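Local atomic coordinates of protein Kif13b (PDB entry 5B64), a protein that belongs to the kinesin motors, which probably haul cargo along microtubules, and contributes here a helix-and-sheet fragment that binds a second protein. Residues R15-K20 and S63-Q68; N22-E27 and N86-M91; A28-E33 and D93-W98; E33-R38 and D116-E121. All blocks are in the same frame, centred on the assembly; numbering follows the deposited sequence.

Contact 1: R15-K20 and S63-Q68; sequences REQIVK and SEPAIQ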
loop_
_atom_site.group_PDB
_atom_site.type_symbol
_atom_site.label_atom_id
_atom_site.label_comp_id
_atom_site.label_asym_id
_atom_site.label_seq_id
_atom_site.Cartn_x
_atom_site.Cartn_y
_atom_site.Cartn_z
ATOM N N ARG B 15 32.047 -17.939 -6.133
ATOM C CA ARG B 15 31.701 -17.543 -7.489
ATOM C C ARG B 15 30.293 -17.990 -7.882
ATOM O O ARG B 15 29.543 -17.220 -8.477
ATOM C CB ARG B 15 32.727 -18.078 -8.494
ATOM C CG ARG B 15 32.560 -17.478 -9.875
ATOM C CD ARG B 15 33.592 -17.989 -10.852
ATOM N NE ARG B 15 33.408 -17.418 -12.188
ATOM C CZ ARG B 15 33.950 -17.924 -13.293
ATOM N NH1 ARG B 15 33.742 -17.343 -14.471
ATOM N NH2 ARG B 15 34.697 -19.019 -13.220
ATOM N N GLU B 16 29.933 -19.225 -7.539
ATOM C CA GLU B 16 28.625 -19.768 -7.913
ATOM C C GLU B 16 27.520 -19.111 -7.095
ATOM O O GLU B 16 26.395 -18.928 -7.581
ATOM C CB GLU B 16 28.580 -21.296 -7.753
ATOM N N GLN B 17 27.857 -18.761 -5.855
ATOM C CA GLN B 17 26.931 -18.062 -4.971
ATOM C C GLN B 17 26.643 -16.659 -5.485
ATOM O O GLN B 17 25.497 -16.208 -5.466
ATOM C CB GLN B 17 27.498 -17.979 -3.555
ATOM C CG GLN B 17 27.523 -19.287 -2.822
ATOM C CD GLN B 17 26.258 -19.527 -2.045
ATOM O OE1 GLN B 17 25.307 -20.139 -2.548
ATOM N NE2 GLN B 17 26.230 -19.039 -0.800
ATOM N N ILE B 18 27.687 -15.970 -5.941
ATOM C CA ILE B 18 27.527 -14.626 -6.489
ATOM C C ILE B 18 26.699 -14.630 -7.777
ATOM O O ILE B 18 25.960 -13.687 -8.065
ATOM C CB ILE B 18 28.887 -13.931 -6.690
ATOM C CG1 ILE B 18 29.467 -13.540 -5.314
ATOM C CG2 ILE B 18 28.738 -12.708 -7.596
ATOM C CD1 ILE B 18 30.940 -13.136 -5.298
ATOM N N VAL B 19 26.798 -15.712 -8.534
ATOM C CA VAL B 19 25.974 -15.866 -9.720
ATOM C C VAL B 19 24.501 -16.032 -9.340
ATOM O O VAL B 19 23.619 -15.374 -9.898
ATOM C CB VAL B 19 26.457 -17.053 -10.566
ATOM C CG1 VAL B 19 25.353 -17.537 -11.484
ATOM C CG2 VAL B 19 27.723 -16.647 -11.349
ATOM N N LYS B 20 24.253 -16.909 -8.376
ATOM C CA LYS B 20 22.921 -17.132 -7.840
ATOM C C LYS B 20 22.306 -15.826 -7.338
ATOM O O LYS B 20 21.175 -15.513 -7.672
ATOM C CB LYS B 20 23.008 -18.153 -6.701
ATOM C CG LYS B 20 21.725 -18.458 -5.937
ATOM C CD LYS B 20 21.981 -19.655 -5.032
ATOM C CE LYS B 20 20.729 -20.096 -4.282
ATOM N NZ LYS B 20 20.768 -21.553 -3.899
ATOM N N SER B 63 34.176 -14.638 2.620
ATOM C CA SER B 63 32.981 -13.990 2.109
ATOM C C SER B 63 31.936 -14.899 1.504
ATOM O O SER B 63 32.219 -15.956 0.933
ATOM C CB SER B 63 33.341 -12.920 1.088
ATOM O OG SER B 63 33.712 -11.741 1.761
ATOM N N GLU B 64 30.709 -14.440 1.634
ATOM C CA GLU B 64 29.615 -14.981 0.874
ATOM C C GLU B 64 28.717 -13.799 0.541
ATOM O O GLU B 64 28.846 -12.732 1.149
ATOM C CB GLU B 64 28.885 -16.022 1.694
ATOM C CG GLU B 64 28.243 -15.471 2.919
ATOM C CD GLU B 64 27.757 -16.583 3.816
ATOM O OE1 GLU B 64 26.675 -16.434 4.436
ATOM O OE2 GLU B 64 28.468 -17.615 3.890
ATOM N N PRO B 65 27.833 -13.961 -0.449
ATOM C CA PRO B 65 27.023 -12.804 -0.841
ATOM C C PRO B 65 25.962 -12.393 0.181
ATOM O O PRO B 65 25.351 -13.219 0.873
ATOM C CB PRO B 65 26.361 -13.259 -2.147
ATOM C CG PRO B 65 27.184 -14.406 -2.622
ATOM C CD PRO B 65 27.731 -15.069 -1.414
ATOM N N ALA B 66 25.762 -11.085 0.267
ATOM C CA ALA B 66 24.664 -10.501 1.028
ATOM C C ALA B 66 23.972 -9.458 0.147
ATOM O O ALA B 66 24.491 -9.070 -0.910
ATOM C CB ALA B 66 25.164 -9.876 2.340
ATOM N N ILE B 67 22.800 -9.013 0.576
ATOM C CA ILE B 67 21.951 -8.204 -0.275
ATOM C C ILE B 67 21.691 -6.844 0.338
ATOM O O ILE B 67 21.109 -6.738 1.430
ATOM C CB ILE B 67 20.592 -8.887 -0.510
ATOM C CG1 ILE B 67 20.786 -10.330 -0.988
ATOM C CG2 ILE B 67 19.740 -8.050 -1.458
ATOM C CD1 ILE B 67 21.570 -10.459 -2.256
ATOM N N GLN B 68 22.120 -5.805 -0.369
ATOM C CA GLN B 68 21.828 -4.456 0.060
ATOM C C GLN B 68 20.460 -4.072 -0.455
ATOM O O GLN B 68 20.205 -4.119 -1.653
ATOM C CB GLN B 68 22.870 -3.469 -0.442
ATOM C CG GLN B 68 22.442 -2.032 -0.209
ATOM C CD GLN B 68 23.587 -1.058 -0.346
ATOM O OE1 GLN B 68 24.511 -1.057 0.471
ATOM N NE2 GLN B 68 23.537 -0.220 -1.384
#
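The pyrrolidine ring of Pro65 leans against one turn of helix 9-34 and meets Gln17 and Ile18, a purely van der Waals contact. On the Gln17 side, CD of Pro65 lies 3.6 Å from Gln17 CB, while Pro65 CG sits 3.7 Å from the carbonyl carbon C of Gln17. On the Ile18 side, Pro65 CG approaches Ile18 CG1 at 3.6 Å. The first torsion of Ile18 (chi1 -73°) sets CG1 opposite its own carbonyl carbon, on the side where the proline ring arrives. This is a helix laid on one face of an antiparallel sheet: Leu14 and Ala21 of the same helix also touch Pro65, and further along the strand Ile67 packs on Val25. No hydrogen bond joins the two segments. The strand's polar backbone groups look instead to its neighbours in the sheet, with Glu64 and Ala66 bonded to Gln46 and Thr44 of strand 40-46 and Ile67 to Trp79.

Contact 2: N22-E27 and N86-M91; sequences NLLVRE and NRLLDM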
loop_
_atom_site.group_PDB
_atom_site.type_symbol
_atom_site.label_atom_id
_atom_site.label_comp_id
_atom_site.label_asym_id
_atom_site.label_seq_id
_atom_site.Cartn_x
_atom_site.Cartn_y
_atom_site.Cartn_z
ATOM N N ASN B 22 23.144 -12.754 -7.995
ATOM C CA ASN B 22 23.002 -11.828 -9.105
ATOM C C ASN B 22 21.663 -11.961 -9.812
ATOM O O ASN B 22 21.013 -10.962 -10.103
ATOM C CB ASN B 22 24.147 -12.004 -10.093
ATOM C CG ASN B 22 25.338 -11.153 -9.742
ATOM O OD1 ASN B 22 25.249 -10.265 -8.894
ATOM N ND2 ASN B 22 26.460 -11.392 -10.416
ATOM N N LEU B 23 21.261 -13.202 -10.072
ATOM C CA LEU B 23 19.952 -13.504 -10.639
ATOM C C LEU B 23 18.764 -13.150 -9.707
ATOM O O LEU B 23 17.818 -12.492 -10.127
ATOM C CB LEU B 23 19.883 -14.988 -11.024
ATOM C CG LEU B 23 20.316 -15.475 -12.416
ATOM C CD1 LEU B 23 20.690 -14.329 -13.346
ATOM C CD2 LEU B 23 21.437 -16.520 -12.357
ATOM N N LEU B 24 18.810 -13.600 -8.454
ATOM C CA LEU B 24 17.681 -13.453 -7.536
ATOM C C LEU B 24 17.343 -11.994 -7.294
ATOM O O LEU B 24 16.179 -11.602 -7.227
ATOM C CB LEU B 24 17.995 -14.116 -6.199
ATOM C CG LEU B 24 18.268 -15.616 -6.276
ATOM C CD1 LEU B 24 18.247 -16.243 -4.895
ATOM C CD2 LEU B 24 17.260 -16.283 -7.193
ATOM N N VAL B 25 18.388 -11.201 -7.167
ATOM C CA VAL B 25 18.270 -9.788 -6.884
ATOM C C VAL B 25 17.534 -9.134 -8.044
ATOM O O VAL B 25 16.752 -8.204 -7.879
ATOM C CB VAL B 25 19.698 -9.215 -6.654
ATOM C CG1 VAL B 25 20.021 -8.028 -7.556
ATOM C CG2 VAL B 25 19.928 -8.933 -5.166
ATOM N N ARG B 26 17.757 -9.674 -9.227
ATOM C CA ARG B 26 17.081 -9.203 -10.415
ATOM C C ARG B 26 15.594 -9.568 -10.436
ATOM O O ARG B 26 14.764 -8.795 -10.920
ATOM C CB ARG B 26 17.770 -9.790 -11.634
ATOM C CG ARG B 26 18.933 -8.969 -12.093
ATOM C CD ARG B 26 18.733 -8.588 -13.552
ATOM N NE ARG B 26 19.683 -9.300 -14.397
ATOM C CZ ARG B 26 19.773 -9.152 -15.711
ATOM N NH1 ARG B 26 18.961 -8.316 -16.357
ATOM N NH2 ARG B 26 20.679 -9.850 -16.377
ATOM N N GLU B 27 15.260 -10.753 -9.934
ATOM C CA GLU B 27 13.863 -11.176 -9.906
ATOM C C GLU B 27 13.134 -10.379 -8.838
ATOM O O GLU B 27 12.018 -9.907 -9.068
ATOM C CB GLU B 27 13.702 -12.690 -9.696
ATOM C CG GLU B 27 12.235 -13.151 -9.641
ATOM C CD GLU B 27 12.018 -14.629 -10.026
ATOM O OE1 GLU B 27 11.557 -15.423 -9.176
ATOM O OE2 GLU B 27 12.279 -14.997 -11.194
ATOM N N ASN B 86 14.291 -16.867 0.657
ATOM C CA ASN B 86 13.012 -17.079 1.345
ATOM C C ASN B 86 11.937 -16.020 1.054
ATOM O O ASN B 86 10.772 -16.364 0.787
ATOM C CB ASN B 86 13.206 -17.187 2.848
ATOM C CG ASN B 86 13.879 -18.473 3.247
ATOM O OD1 ASN B 86 13.609 -19.537 2.676
ATOM N ND2 ASN B 86 14.773 -18.390 4.232
ATOM N N ARG B 87 12.313 -14.743 1.114
ATOM C CA ARG B 87 11.357 -13.687 0.814
ATOM C C ARG B 87 10.814 -13.817 -0.590
ATOM O O ARG B 87 9.654 -13.492 -0.824
ATOM C CB ARG B 87 11.966 -12.299 0.980
ATOM C CG ARG B 87 11.904 -11.793 2.384
ATOM C CD ARG B 87 10.480 -11.725 2.954
ATOM N NE ARG B 87 10.581 -11.468 4.379
ATOM C CZ ARG B 87 10.955 -10.305 4.904
ATOM N NH1 ARG B 87 11.063 -10.179 6.223
ATOM N NH2 ARG B 87 11.212 -9.263 4.117
ATOM N N LEU B 88 11.655 -14.274 -1.524
ATOM C CA LEU B 88 11.199 -14.553 -2.893
ATOM C C LEU B 88 9.995 -15.518 -2.945
ATOM O O LEU B 88 9.120 -15.382 -3.793
ATOM C CB LEU B 88 12.347 -15.059 -3.776
ATOM C CG LEU B 88 13.170 -13.888 -4.313
ATOM C CD1 LEU B 88 14.486 -14.366 -4.952
ATOM C CD2 LEU B 88 12.343 -13.050 -5.285
ATOM N N LEU B 89 9.958 -16.486 -2.037
ATOM C CA LEU B 89 8.821 -17.371 -1.954
ATOM C C LEU B 89 7.553 -16.523 -1.804
ATOM O O LEU B 89 6.542 -16.762 -2.473
ATOM C CB LEU B 89 8.990 -18.321 -0.771
ATOM C CG LEU B 89 9.637 -19.690 -1.004
ATOM C CD1 LEU B 89 10.621 -19.649 -2.148
ATOM C CD2 LEU B 89 10.313 -20.216 0.287
ATOM N N ASP B 90 7.641 -15.509 -0.952
ATOM C CA ASP B 90 6.515 -14.640 -0.644
ATOM C C ASP B 90 6.193 -13.639 -1.756
ATOM O O ASP B 90 5.024 -13.403 -2.054
ATOM C CB ASP B 90 6.763 -13.904 0.678
ATOM C CG ASP B 90 6.832 -14.849 1.869
ATOM O OD1 ASP B 90 6.065 -15.845 1.898
ATOM O OD2 ASP B 90 7.656 -14.593 2.780
ATOM N N MET B 91 7.229 -13.046 -2.348
ATOM C CA MET B 91 7.084 -12.088 -3.443
ATOM C C MET B 91 6.403 -12.729 -4.662
ATOM O O MET B 91 5.446 -12.181 -5.215
ATOM C CB MET B 91 8.463 -11.546 -3.842
ATOM C CG MET B 91 9.297 -10.951 -2.706
ATOM S SD MET B 91 10.817 -10.216 -3.362
ATOM C CE MET B 91 11.812 -9.971 -1.902
#
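Leu24 and Leu88 are the residues whose CA atoms come nearest between 22-27 and 86-91, 8.0 Å apart. Both segments lie well inside their helices, 22-27 in helix 9-34 and 86-91 in helix 81-100. This is a pair of helices of one chain, running in broadly the same direction and joined through the three-stranded sheet, that pack through apolar side chains. Leu88 carries the contact: its side chain starts out toward the facing helix and ends in a fork whose two methyls go to different residues one turn apart. Methyl CD1 rests 3.7 Å from Leu24 CB and 4.0 Å from Leu24 CD2, close by the backbone oxygen of Leu24 as well. The other methyl, CD2 of Leu88, lies 4.4 Å from CG of Glu27. Glu27 holds its CG opposite the backbone N (chi1 179°), which brings the aliphatic part of the chain beside the leucine, while its carboxylate forms a salt bridge with Arg92 on the next turn of the second helix. An apolar centre is thus flanked by a charged pair. Arg87 projects elsewhere, to an acidic side chain of the other protein and to the ring of Trp79. Around the leucine pair, Leu84 and Glu85 extend the packing on Leu24, Ala28 meets both Leu88 and Met91, and Val25 settles on Tyr41 and Val43 of strand 40-46.

Contact 3: A28-E33 and D93-W98; sequences ASYIAE and DLYQEW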
loop_
_atom_site.group_PDB
_atom_site.type_symbol
_atom_site.label_atom_id
_atom_site.label_comp_id
_atom_site.label_asym_id
_atom_site.label_seq_id
_atom_site.Cartn_x
_atom_site.Cartn_y
_atom_site.Cartn_z
ATOM N N ALA B 28 13.772 -10.197 -7.684
ATOM C CA ALA B 28 13.142 -9.433 -6.609
ATOM C C ALA B 28 12.815 -8.018 -7.106
ATOM O O ALA B 28 11.695 -7.531 -6.934
ATOM C CB ALA B 28 14.026 -9.384 -5.376
ATOM N N SER B 29 13.785 -7.390 -7.758
ATOM C CA SER B 29 13.622 -6.028 -8.237
ATOM C C SER B 29 12.421 -5.861 -9.152
ATOM O O SER B 29 11.729 -4.837 -9.106
ATOM C CB SER B 29 14.880 -5.562 -8.959
ATOM O OG SER B 29 15.890 -5.250 -8.015
ATOM N N TYR B 30 12.174 -6.870 -9.979
ATOM C CA TYR B 30 11.144 -6.775 -10.995
ATOM C C TYR B 30 9.742 -6.844 -10.360
ATOM O O TYR B 30 8.840 -6.047 -10.695
ATOM C CB TYR B 30 11.331 -7.890 -12.029
ATOM C CG TYR B 30 10.158 -8.012 -12.956
ATOM C CD1 TYR B 30 9.223 -9.034 -12.799
ATOM C CD2 TYR B 30 9.957 -7.079 -13.970
ATOM C CE1 TYR B 30 8.110 -9.124 -13.655
ATOM C CE2 TYR B 30 8.866 -7.171 -14.813
ATOM C CZ TYR B 30 7.953 -8.190 -14.650
ATOM O OH TYR B 30 6.879 -8.259 -15.493
ATOM N N ILE B 31 9.566 -7.813 -9.461
ATOM C CA ILE B 31 8.300 -8.006 -8.781
ATOM C C ILE B 31 7.990 -6.783 -7.942
ATOM O O ILE B 31 6.846 -6.311 -7.887
ATOM C CB ILE B 31 8.362 -9.222 -7.864
ATOM C CG1 ILE B 31 8.563 -10.485 -8.699
ATOM C CG2 ILE B 31 7.111 -9.309 -7.023
ATOM C CD1 ILE B 31 8.796 -11.690 -7.894
ATOM N N ALA B 32 9.028 -6.264 -7.300
ATOM C CA ALA B 32 8.884 -5.064 -6.508
ATOM C C ALA B 32 8.400 -3.920 -7.401
ATOM O O ALA B 32 7.526 -3.140 -7.024
ATOM C CB ALA B 32 10.182 -4.724 -5.838
ATOM N N GLU B 33 8.937 -3.836 -8.607
ATOM C CA GLU B 33 8.524 -2.772 -9.515
ATOM C C GLU B 33 7.064 -2.954 -9.935
ATOM O O GLU B 33 6.307 -1.980 -10.015
ATOM C CB GLU B 33 9.447 -2.717 -10.749
ATOM C CG GLU B 33 9.253 -1.488 -11.619
ATOM C CD GLU B 33 9.737 -0.196 -10.957
ATOM O OE1 GLU B 33 10.657 -0.247 -10.100
ATOM O OE2 GLU B 33 9.199 0.880 -11.305
ATOM N N ASP B 93 4.485 -15.431 -4.595
ATOM C CA ASP B 93 3.104 -15.621 -4.133
ATOM C C ASP B 93 2.264 -14.381 -4.293
ATOM O O ASP B 93 1.177 -14.447 -4.873
ATOM C CB ASP B 93 3.057 -16.019 -2.663
ATOM C CG ASP B 93 3.464 -17.461 -2.433
ATOM O OD1 ASP B 93 3.653 -18.193 -3.433
ATOM O OD2 ASP B 93 3.593 -17.863 -1.248
ATOM N N LEU B 94 2.765 -13.256 -3.773
ATOM C CA LEU B 94 2.014 -11.997 -3.787
ATOM C C LEU B 94 1.778 -11.546 -5.228
ATOM O O LEU B 94 0.693 -11.084 -5.595
ATOM C CB LEU B 94 2.764 -10.912 -3.026
ATOM C CG LEU B 94 1.968 -9.639 -2.721
ATOM C CD1 LEU B 94 0.749 -9.944 -1.847
ATOM C CD2 LEU B 94 2.852 -8.562 -2.062
ATOM N N TYR B 95 2.806 -11.724 -6.043
ATOM C CA TYR B 95 2.733 -11.395 -7.451
ATOM C C TYR B 95 1.654 -12.198 -8.187
ATOM O O TYR B 95 0.844 -11.638 -8.926
ATOM C CB TYR B 95 4.093 -11.639 -8.097
ATOM C CG TYR B 95 4.128 -11.249 -9.538
ATOM C CD1 TYR B 95 4.285 -9.918 -9.913
ATOM C CD2 TYR B 95 3.998 -12.209 -10.539
ATOM C CE1 TYR B 95 4.330 -9.552 -11.259
ATOM C CE2 TYR B 95 4.025 -11.850 -11.885
ATOM C CZ TYR B 95 4.193 -10.520 -12.237
ATOM O OH TYR B 95 4.225 -10.165 -13.572
ATOM N N GLN B 96 1.656 -13.512 -7.994
ATOM C CA GLN B 96 0.696 -14.365 -8.677
ATOM C C GLN B 96 -0.697 -14.068 -8.145
ATOM O O GLN B 96 -1.674 -14.115 -8.880
ATOM C CB GLN B 96 1.046 -15.836 -8.488
ATOM C CG GLN B 96 0.090 -16.770 -9.178
ATOM C CD GLN B 96 0.439 -18.235 -8.944
ATOM O OE1 GLN B 96 0.777 -18.639 -7.824
ATOM N NE2 GLN B 96 0.366 -19.035 -10.003
ATOM N N GLU B 97 -0.780 -13.743 -6.861
ATOM C CA GLU B 97 -2.046 -13.344 -6.276
ATOM C C GLU B 97 -2.554 -12.051 -6.929
ATOM O O GLU B 97 -3.741 -11.914 -7.219
ATOM C CB GLU B 97 -1.924 -13.172 -4.759
ATOM C CG GLU B 97 -3.257 -13.287 -4.060
ATOM C CD GLU B 97 -3.233 -12.845 -2.600
ATOM O OE1 GLU B 97 -4.335 -12.737 -1.989
ATOM O OE2 GLU B 97 -2.129 -12.607 -2.070
ATOM N N TRP B 98 -1.643 -11.112 -7.153
ATOM C CA TRP B 98 -1.965 -9.843 -7.775
ATOM C C TRP B 98 -2.455 -10.030 -9.208
ATOM O O TRP B 98 -3.516 -9.509 -9.576
ATOM C CB TRP B 98 -0.731 -8.936 -7.745
ATOM C CG TRP B 98 -0.947 -7.588 -8.357
ATOM C CD1 TRP B 98 -1.810 -6.622 -7.932
ATOM C CD2 TRP B 98 -0.268 -7.049 -9.493
ATOM N NE1 TRP B 98 -1.713 -5.515 -8.739
ATOM C CE2 TRP B 98 -0.777 -5.755 -9.708
ATOM C CE3 TRP B 98 0.716 -7.538 -10.359
ATOM C CZ2 TRP B 98 -0.327 -4.939 -10.746
ATOM C CZ3 TRP B 98 1.162 -6.726 -11.396
ATOM C CH2 TRP B 98 0.643 -5.443 -11.577
#
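Tyr95 reaches from helix 81-100 to Ile31 and Tyr30 on helix 9-34, and its side chain can be followed outward. At its root, CB lies 4.0 Å from the branch methyl CG2 of Ile31, and the first ring atom on that side, CD1 of Tyr95, is 4.1 Å from the same methyl. The ring goes on past the isoleucine because CG stands opposite the backbone N (chi1 -177°), and near its far end CZ of Tyr95 comes within 4.4 Å of Tyr30 CE1. Here two helices of the same chain pack side by side, with CA of Ile31 only 6.7 Å from CA of Tyr95. At the tip, OH of Tyr95 is 4.0 Å from Tyr30 CE1 and 3.8 Å from Tyr30 OH, too far for the hydroxyls to be hydrogen-bonded. The two tyrosine side chains meet at a slant, with neither ring laid flat on the other. Tyr30 is exposed, whereas Ile31 is buried and also touches Met91 and Phe118. One turn beyond Tyr95, Trp98 lies against Phe112 edge-to-face, and Glu97 hydrogen-bonds with Tyr111 and with side chains of the other protein.

Contact 4: E33-R38 and D116-E121; sequences EELDKR and DPFYDE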
loop_
_atom_site.group_PDB
_atom_site.type_symbol
_atom_site.label_atom_id
_atom_site.label_comp_id
_atom_site.label_asym_id
_atom_site.label_seq_id
_atom_site.Cartn_x
_atom_site.Cartn_y
_atom_site.Cartn_z
ATOM N N GLU B 33 8.937 -3.836 -8.607
ATOM C CA GLU B 33 8.524 -2.772 -9.515
ATOM C C GLU B 33 7.064 -2.954 -9.935
ATOM O O GLU B 33 6.307 -1.980 -10.015
ATOM C CB GLU B 33 9.447 -2.717 -10.749
ATOM C CG GLU B 33 9.253 -1.488 -11.619
ATOM C CD GLU B 33 9.737 -0.196 -10.957
ATOM O OE1 GLU B 33 10.657 -0.247 -10.100
ATOM O OE2 GLU B 33 9.199 0.880 -11.305
ATOM N N GLU B 34 6.681 -4.202 -10.205
ATOM C CA GLU B 34 5.329 -4.506 -10.665
ATOM C C GLU B 34 4.296 -4.129 -9.608
ATOM O O GLU B 34 3.199 -3.635 -9.920
ATOM C CB GLU B 34 5.192 -5.994 -11.010
ATOM C CG GLU B 34 5.851 -6.414 -12.320
ATOM C CD GLU B 34 5.318 -5.639 -13.518
ATOM O OE1 GLU B 34 4.242 -6.001 -14.053
ATOM O OE2 GLU B 34 5.979 -4.660 -13.921
ATOM N N LEU B 35 4.662 -4.358 -8.350
ATOM C CA LEU B 35 3.720 -4.188 -7.261
ATOM C C LEU B 35 3.712 -2.754 -6.773
ATOM O O LEU B 35 2.986 -2.406 -5.836
ATOM C CB LEU B 35 4.013 -5.173 -6.139
ATOM C CG LEU B 35 3.736 -6.631 -6.513
ATOM C CD1 LEU B 35 3.220 -7.344 -5.330
ATOM C CD2 LEU B 35 2.722 -6.749 -7.621
ATOM N N ASP B 36 4.507 -1.937 -7.458
ATOM C CA ASP B 36 4.642 -0.520 -7.188
ATOM C C ASP B 36 5.200 -0.299 -5.788
ATOM O O ASP B 36 4.751 0.575 -5.035
ATOM C CB ASP B 36 3.320 0.209 -7.403
ATOM C CG ASP B 36 3.505 1.702 -7.547
ATOM O OD1 ASP B 36 4.635 2.132 -7.878
ATOM O OD2 ASP B 36 2.521 2.450 -7.334
ATOM N N LYS B 37 6.179 -1.128 -5.450
ATOM C CA LYS B 37 6.935 -1.009 -4.214
ATOM C C LYS B 37 8.408 -0.969 -4.600
ATOM O O LYS B 37 9.172 -1.821 -4.158
ATOM C CB LYS B 37 6.708 -2.240 -3.340
ATOM C CG LYS B 37 5.277 -2.511 -2.949
ATOM C CD LYS B 37 4.956 -1.893 -1.598
ATOM C CE LYS B 37 3.466 -1.680 -1.452
ATOM N NZ LYS B 37 2.684 -2.932 -1.667
ATOM N N ARG B 38 8.796 -0.009 -5.443
ATOM C CA ARG B 38 10.159 0.084 -5.972
ATOM C C ARG B 38 11.236 -0.015 -4.878
ATOM O O ARG B 38 11.220 0.730 -3.893
ATOM C CB ARG B 38 10.332 1.369 -6.795
ATOM C CG ARG B 38 11.743 1.600 -7.330
ATOM C CD ARG B 38 11.811 2.783 -8.282
ATOM N NE ARG B 38 11.133 2.518 -9.552
ATOM C CZ ARG B 38 10.992 3.415 -10.532
ATOM N NH1 ARG B 38 11.485 4.643 -10.395
ATOM N NH2 ARG B 38 10.353 3.086 -11.651
ATOM N N ASP B 116 4.001 -5.816 2.048
ATOM C CA ASP B 116 5.367 -5.425 1.715
ATOM C C ASP B 116 6.438 -6.409 2.195
ATOM O O ASP B 116 7.113 -6.172 3.200
ATOM C CB ASP B 116 5.651 -4.050 2.302
ATOM C CG ASP B 116 6.852 -3.403 1.684
ATOM O OD1 ASP B 116 7.561 -4.091 0.923
ATOM O OD2 ASP B 116 7.096 -2.203 1.957
ATOM N N PRO B 117 6.605 -7.517 1.468
ATOM C CA PRO B 117 7.685 -8.450 1.812
ATOM C C PRO B 117 9.031 -7.963 1.254
ATOM O O PRO B 117 10.043 -8.676 1.349
ATOM C CB PRO B 117 7.249 -9.747 1.113
ATOM C CG PRO B 117 6.450 -9.265 -0.088
ATOM C CD PRO B 117 5.771 -7.991 0.342
ATOM N N PHE B 118 9.038 -6.761 0.678
ATOM C CA PHE B 118 10.201 -6.278 -0.068
ATOM C C PHE B 118 11.184 -5.485 0.806
ATOM O O PHE B 118 12.382 -5.393 0.504
ATOM C CB PHE B 118 9.771 -5.436 -1.281
ATOM C CG PHE B 118 8.823 -6.142 -2.222
ATOM C CD1 PHE B 118 7.445 -5.903 -2.154
ATOM C CD2 PHE B 118 9.302 -7.046 -3.182
ATOM C CE1 PHE B 118 6.565 -6.558 -3.020
ATOM C CE2 PHE B 118 8.417 -7.704 -4.052
ATOM C CZ PHE B 118 7.056 -7.455 -3.973
ATOM N N TYR B 119 10.682 -4.920 1.893
ATOM C CA TYR B 119 11.519 -4.088 2.745
ATOM C C TYR B 119 11.010 -4.156 4.190
ATOM O O TYR B 119 9.820 -4.332 4.429
ATOM C CB TYR B 119 11.538 -2.651 2.189
ATOM C CG TYR B 119 12.329 -1.664 3.001
ATOM C CD1 TYR B 119 13.716 -1.547 2.846
ATOM C CD2 TYR B 119 11.699 -0.843 3.933
ATOM C CE1 TYR B 119 14.445 -0.637 3.604
ATOM C CE2 TYR B 119 12.426 0.062 4.699
ATOM C CZ TYR B 119 13.788 0.166 4.524
ATOM O OH TYR B 119 14.488 1.073 5.278
ATOM N N ASP B 120 11.909 -4.052 5.156
ATOM C CA ASP B 120 11.509 -4.201 6.545
ATOM C C ASP B 120 11.564 -2.891 7.327
ATOM O O ASP B 120 12.638 -2.322 7.528
ATOM C CB ASP B 120 12.320 -5.312 7.213
ATOM C CG ASP B 120 11.951 -6.696 6.677
ATOM O OD1 ASP B 120 10.877 -6.814 6.029
ATOM O OD2 ASP B 120 12.715 -7.663 6.896
ATOM N N GLU B 121 10.389 -2.420 7.747
ATOM C CA GLU B 121 10.255 -1.146 8.462
ATOM C C GLU B 121 11.168 -1.057 9.682
ATOM O O GLU B 121 11.756 -0.003 9.930
ATOM C CB GLU B 121 8.793 -0.875 8.853
#
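Lys37 and Phe118 cross at about a right angle, Lys37 CB coming to 3.9 Å from Phe118 CD1 at one corner of the ring. The lysine then bends at chi2 (-94°), bringing CD to 4.1 Å from CG of Asp116. The ammonium group passes on to the backbone oxygens of Phe112 and Ala115 at the end of helix 106-114, and Lys37 NZ stays 5.6 Å from Asp116 OD1, an opposite charge nearby but no salt bridge. Leu35 adds CD1 at the edge of the Phe118 ring, 4.1 Å from CZ. Two capping and turn motifs meet here: helix 9-34 ends in a Schellman motif with positive phi at Asp36, and 116-118 forms an Asx turn in which Phe118 N donates to Asp116 OD1 (3.1 Å, 144°). The other carboxylate oxygen of Asp116 forms a salt bridge with Arg71. With an alanine here, Phe118 N would probably lose its side-chain acceptor and Arg71 its charged mate, leaving the turn freer to shift. Within 33-38, Arg38 grips Glu33 side-on through NE and NH2, NE 2.9 Å from Glu33 OE1, a salt bridge linking the last turn of the helix to the chain that leaves it.

Overall arrangement
Helix 9-34 takes part in all four contacts. Contact 2 lies nearest the middle, its centre about 5 Å from that of the chain; the centres of the others sit 11 or 12 Å away, contact 1 on the opposite side from contacts 3 and 4. All four are only partly buried, each with one buried residue (Pro65, Leu88, Ile31, Phe118), and contact 3 alone includes an exposed touching residue, Tyr30. Contacts 2 and 3 join the same two helices, contact 2 through leucines beside a glutamate chain, contact 3 through an isoleucine methyl and two tyrosines. Contact 1 instead seats the helix on the sheet, and contact 4, sharing Glu33 with contact 3, adds charged groups and turns where the helix ends.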